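Local coordinates for GH59 galactosidase (Clostridium cellulolyticum, PDB 2V4V), which carries a family 6 carbohydrate-binding module, the part described here, which binds xylose, within a larger enzyme that probably degrades plant cell-wall polysaccharides, at residues 57-67 and 78-86. Numbering follows the deposited sequence.
Sequences VASATSGGNIE and IGTCPVAGT
T86 OG1 takes the backbone N-H of S59 at 2.9 Å, almost straight at 174°, and is also hydrogen-bonded to T91 O. Its chi1 of 60° sets the hydroxyl between T86's own backbone N and carbonyl carbon, while T86 N returns a bond to S59 O, 2.7 Å long and in the carbonyl plane. This two-way grip lies at one end of a contact that spans both sheets of the family 6 beta-sandwich: strand 52-59 belongs to one, whereas strands 64-70 and 77-83 form an antiparallel hairpin at the edge of the other. In the hairpin, G64 pairs with V83 and I66 with C81, each pair through two backbone hydrogen bonds. V83 O also receives a water hydrogen, and the same water donates to S62 O. Between the sheets V83 divides its methyls. V83 CG1, anti to the backbone N (chi1 173°), meets V57 CG2 tip to tip at 4.0 Å, and V83 CG2 lies against CG1 and CD1 of I66. F120 adds to this core by touching both V83 and I66, and C81 packs on C97 of strand 91-98. The turn between the sheets is shaped by S59 OG, which accepts T61 N at 3.0 Å in an ST turn and is hydrogen-bonded to L119 O; T61 OG1 is tied to Y118 O, the carbonyl of a residue of the xylose pocket. On the hairpin's other face, T80 CG2 rests 3.7 Å from N65 CB. E67 and T80 point the same way alongside each other; E67 OE1 forms salt bridges with R69 and K113, and one water links E67 OE2, at 3.0 Å, to T80 OG1, at 2.8 Å.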
ATOM      1  N   VAL A  57      -3.210   0.297  -8.002  1.00  7.90           N
ATOM      2  CA  VAL A  57      -3.196  -1.161  -7.836  1.00  8.33           C
ATOM      3  C   VAL A  57      -3.777  -1.908  -9.029  1.00  7.83           C
ATOM      4  O   VAL A  57      -4.616  -1.365  -9.769  1.00  7.95           O
ATOM      5  CB  VAL A  57      -4.029  -1.587  -6.621  1.00  8.52           C
ATOM      6  CG1 VAL A  57      -3.268  -1.292  -5.301  1.00  9.08           C
ATOM      7  CG2 VAL A  57      -5.392  -0.886  -6.654  1.00  9.49           C
ATOM      8  N   ALA A  58      -3.314  -3.140  -9.223  1.00  7.46           N
ATOM      9  CA  ALA A  58      -3.826  -4.009 -10.293  1.00  7.80           C
ATOM     10  C   ALA A  58      -4.099  -5.394  -9.685  1.00  7.60           C
ATOM     11  O   ALA A  58      -3.434  -5.789  -8.705  1.00  8.25           O
ATOM     12  CB  ALA A  58      -2.794  -4.172 -11.407  1.00  8.29           C
ATOM     13  N   SER A  59      -5.069  -6.134 -10.242  1.00  8.31           N
ATOM     14  CA  SER A  59      -5.224  -7.500  -9.753  1.00  7.77           C
ATOM     15  C   SER A  59      -5.969  -8.358 -10.752  1.00  8.42           C
ATOM     16  O   SER A  59      -7.070  -7.945 -11.222  1.00  8.94           O
ATOM     17  CB  SER A  59      -6.055  -7.525  -8.452  1.00  7.75           C
ATOM     18  OG  SER A  59      -6.374  -8.858  -8.101  1.00  7.60           O
ATOM     19  N   ALA A  60      -5.443  -9.554 -11.032  1.00  8.14           N
ATOM     20  CA  ALA A  60      -6.164 -10.510 -11.870  1.00  8.89           C
ATOM     21  C   ALA A  60      -7.073 -11.420 -11.069  1.00 10.33           C
ATOM     22  O   ALA A  60      -7.691 -12.363 -11.613  1.00 10.89           O
ATOM     23  CB  ALA A  60      -5.208 -11.364 -12.685  1.00  9.06           C
ATOM     24  N   THR A  61      -7.160 -11.160  -9.774  1.00  9.19           N
ATOM     25  CA  THR A  61      -7.970 -11.994  -8.907  1.00  9.71           C
ATOM     26  C   THR A  61      -9.081 -11.110  -8.334  1.00  9.48           C
ATOM     27  O   THR A  61      -9.712 -10.351  -9.080  1.00 10.14           O
ATOM     28  CB  THR A  61      -7.092 -12.636  -7.799  1.00  9.14           C
ATOM     29  OG1 THR A  61      -6.434 -11.580  -7.085  1.00  8.19           O
ATOM     30  CG2 THR A  61      -6.028 -13.630  -8.433  1.00 10.63           C
ATOM     31  N   SER A  62      -9.357 -11.251  -7.036  1.00  9.09           N
ATOM     32  CA  SER A  62     -10.430 -10.463  -6.410  1.00  9.71           C
ATOM     33  C   SER A  62      -9.868  -9.469  -5.380  1.00  9.63           C
ATOM     34  O   SER A  62     -10.593  -9.024  -4.465  1.00  9.16           O
ATOM     35  CB  SER A  62     -11.474 -11.380  -5.774  1.00 10.77           C
ATOM     36  OG  SER A  62     -12.158 -12.075  -6.825  1.00 13.96           O
ATOM     37  N   GLY A  63      -8.593  -9.137  -5.529  1.00 10.05           N
ATOM     38  CA  GLY A  63      -7.969  -8.114  -4.678  1.00  9.12           C
ATOM     39  C   GLY A  63      -7.890  -8.598  -3.246  1.00  9.38           C
ATOM     40  O   GLY A  63      -7.613  -9.775  -2.977  1.00  8.87           O
ATOM     41  N   GLY A  64      -8.118  -7.657  -2.317  1.00  8.40           N
ATOM     42  CA  GLY A  64      -7.890  -7.908  -0.898  1.00  8.63           C
ATOM     43  C   GLY A  64      -7.899  -6.556  -0.214  1.00  8.98           C
ATOM     44  O   GLY A  64      -8.529  -5.624  -0.724  1.00  9.25           O
ATOM     45  N   ASN A  65      -7.213  -6.447   0.921  1.00  7.81           N
ATOM     46  CA  ASN A  65      -7.163  -5.179   1.676  1.00  8.18           C
ATOM     47  C   ASN A  65      -5.706  -4.804   1.946  1.00  7.99           C
ATOM     48  O   ASN A  65      -4.862  -5.679   2.119  1.00  8.61           O
ATOM     49  CB  ASN A  65      -7.816  -5.308   3.070  1.00  8.35           C
ATOM     50  CG  ASN A  65      -9.350  -5.350   3.008  1.00  9.65           C
ATOM     51  OD1 ASN A  65      -9.977  -4.860   2.047  1.00 10.78           O
ATOM     52  ND2 ASN A  65      -9.959  -5.915   4.074  1.00 13.33           N
ATOM     53  N   ILE A  66      -5.449  -3.486   1.965  1.00  7.01           N
ATOM     54  CA  ILE A  66      -4.156  -2.953   2.419  1.00  7.03           C
ATOM     55  C   ILE A  66      -4.411  -2.359   3.785  1.00  7.53           C
ATOM     56  O   ILE A  66      -5.092  -1.355   3.902  1.00  7.51           O
ATOM     57  CB  ILE A  66      -3.606  -1.841   1.496  1.00  7.06           C
ATOM     58  CG1 ILE A  66      -3.501  -2.327   0.035  1.00  8.18           C
ATOM     59  CG2 ILE A  66      -2.268  -1.314   2.049  1.00  7.69           C
ATOM     60  CD1 ILE A  66      -3.105  -1.242  -0.955  1.00 10.52           C
ATOM     61  N   GLU A  67      -3.934  -3.029   4.818  1.00  7.65           N
ATOM     62  CA  GLU A  67      -4.032  -2.486   6.162  1.00  8.26           C
ATOM     63  C   GLU A  67      -2.896  -1.514   6.357  1.00  9.22           C
ATOM     64  O   GLU A  67      -1.725  -1.849   6.101  1.00 10.14           O
ATOM     65  CB  GLU A  67      -3.964  -3.602   7.207  1.00  8.84           C
ATOM     66  CG  GLU A  67      -5.272  -4.407   7.260  1.00  9.11           C
ATOM     67  CD  GLU A  67      -5.288  -5.496   8.348  1.00 13.28           C
ATOM     68  OE1 GLU A  67      -4.240  -5.769   8.929  1.00 12.02           O
ATOM     69  OE2 GLU A  67      -6.379  -6.074   8.573  1.00 20.00           O
ATOM     70  N   ILE A  78      -4.523   2.538  11.036  1.00  8.39           N
ATOM     71  CA  ILE A  78      -5.086   3.858  10.755  1.00  9.00           C
ATOM     72  C   ILE A  78      -5.996   3.874   9.522  1.00  8.94           C
ATOM     73  O   ILE A  78      -6.668   4.871   9.270  1.00  9.52           O
ATOM     74  CB  ILE A  78      -4.013   4.962  10.662  1.00  8.53           C
ATOM     75  CG1 ILE A  78      -3.105   4.703   9.445  1.00  9.12           C
ATOM     76  CG2 ILE A  78      -3.251   5.008  11.948  1.00 10.57           C
ATOM     77  CD1 ILE A  78      -2.124   5.829   9.117  1.00  8.57           C
ATOM     78  N   GLY A  79      -6.059   2.747   8.795  1.00  7.95           N
ATOM     79  CA  GLY A  79      -7.022   2.629   7.718  1.00  8.52           C
ATOM     80  C   GLY A  79      -6.911   1.286   7.060  1.00  7.71           C
ATOM     81  O   GLY A  79      -5.885   0.619   7.224  1.00  9.86           O
ATOM     82  N   THR A  80      -7.942   0.894   6.301  1.00  7.85           N
ATOM     83  CA  THR A  80      -7.916  -0.378   5.582  1.00  8.04           C
ATOM     84  C   THR A  80      -8.437  -0.064   4.197  1.00  7.75           C
ATOM     85  O   THR A  80      -9.609   0.340   4.039  1.00  9.54           O
ATOM     86  CB  THR A  80      -8.841  -1.427   6.278  1.00  8.83           C
ATOM     87  OG1 THR A  80      -8.383  -1.622   7.627  1.00 11.26           O
ATOM     88  CG2 THR A  80      -8.748  -2.772   5.551  1.00 10.46           C
ATOM     89  N   CYS A  81      -7.561  -0.228   3.199  1.00  8.36           N
ATOM     90  CA  CYS A  81      -7.905   0.201   1.832  1.00  9.35           C
ATOM     91  C   CYS A  81      -8.400  -1.024   1.065  1.00  8.84           C
ATOM     92  O   CYS A  81      -7.622  -1.968   0.837  1.00  8.98           O
ATOM     93  CB  CYS A  81      -6.654   0.689   1.139  1.00  9.21           C
ATOM     94  SG  CYS A  81      -7.079   1.534  -0.425  1.00 10.52           S
ATOM     95  N   PRO A  82      -9.680  -1.021   0.652  1.00  7.83           N
ATOM     96  CA  PRO A  82     -10.145  -2.188  -0.087  1.00  7.58           C
ATOM     97  C   PRO A  82      -9.633  -2.127  -1.503  1.00  7.23           C
ATOM     98  O   PRO A  82      -9.646  -1.074  -2.155  1.00  7.89           O
ATOM     99  CB  PRO A  82     -11.682  -2.044  -0.080  1.00  6.93           C
ATOM    100  CG  PRO A  82     -11.910  -0.553  -0.049  1.00  9.03           C
ATOM    101  CD  PRO A  82     -10.726   0.017   0.789  1.00  8.36           C
ATOM    102  N   VAL A  83      -9.206  -3.291  -2.014  1.00  7.40           N
ATOM    103  CA  VAL A  83      -8.724  -3.398  -3.402  1.00  7.57           C
ATOM    104  C   VAL A  83      -9.539  -4.447  -4.165  1.00  7.91           C
ATOM    105  O   VAL A  83      -9.735  -5.537  -3.640  1.00  7.30           O
ATOM    106  CB  VAL A  83      -7.236  -3.864  -3.438  1.00  7.13           C
ATOM    107  CG1 VAL A  83      -6.815  -4.145  -4.865  1.00  8.87           C
ATOM    108  CG2 VAL A  83      -6.306  -2.821  -2.737  1.00 10.18           C
ATOM    109  N   ALA A  84      -9.990  -4.104  -5.367  1.00  8.38           N
ATOM    110  CA  ALA A  84     -10.836  -4.986  -6.155  1.00  8.77           C
ATOM    111  C   ALA A  84     -10.158  -5.374  -7.463  1.00  9.32           C
ATOM    112  O   ALA A  84      -9.331  -4.632  -7.993  1.00  9.55           O
ATOM    113  CB  ALA A  84     -12.181  -4.328  -6.426  1.00 10.18           C
ATOM    114  N   GLY A  85     -10.518  -6.544  -7.975  1.00  7.41           N
ATOM    115  CA  GLY A  85      -9.933  -7.079  -9.210  1.00  8.16           C
ATOM    116  C   GLY A  85      -9.984  -6.018 -10.308  1.00  9.17           C
ATOM    117  O   GLY A  85     -10.889  -5.153 -10.350  1.00  8.98           O
ATOM    118  N   THR A  86      -9.024  -6.070 -11.232  1.00  7.46           N
ATOM    119  CA  THR A  86      -9.037  -5.171 -12.400  1.00  7.61           C
ATOM    120  C   THR A  86      -8.995  -5.970 -13.711  1.00  8.97           C
ATOM    121  O   THR A  86      -8.929  -5.389 -14.819  1.00 10.02           O
ATOM    122  CB  THR A  86      -7.818  -4.235 -12.412  1.00  7.79           C
ATOM    123  OG1 THR A  86      -6.620  -5.037 -12.449  1.00  8.58           O
ATOM    124  CG2 THR A  86      -7.821  -3.346 -11.187  1.00 10.10           C
TER
HETATM  125  O   HOH W   1     -11.413  -7.375  -2.401  1.00 13.57           O
HETATM  126  O   HOH W   2      -8.628  -4.164   8.733  1.00 18.29           O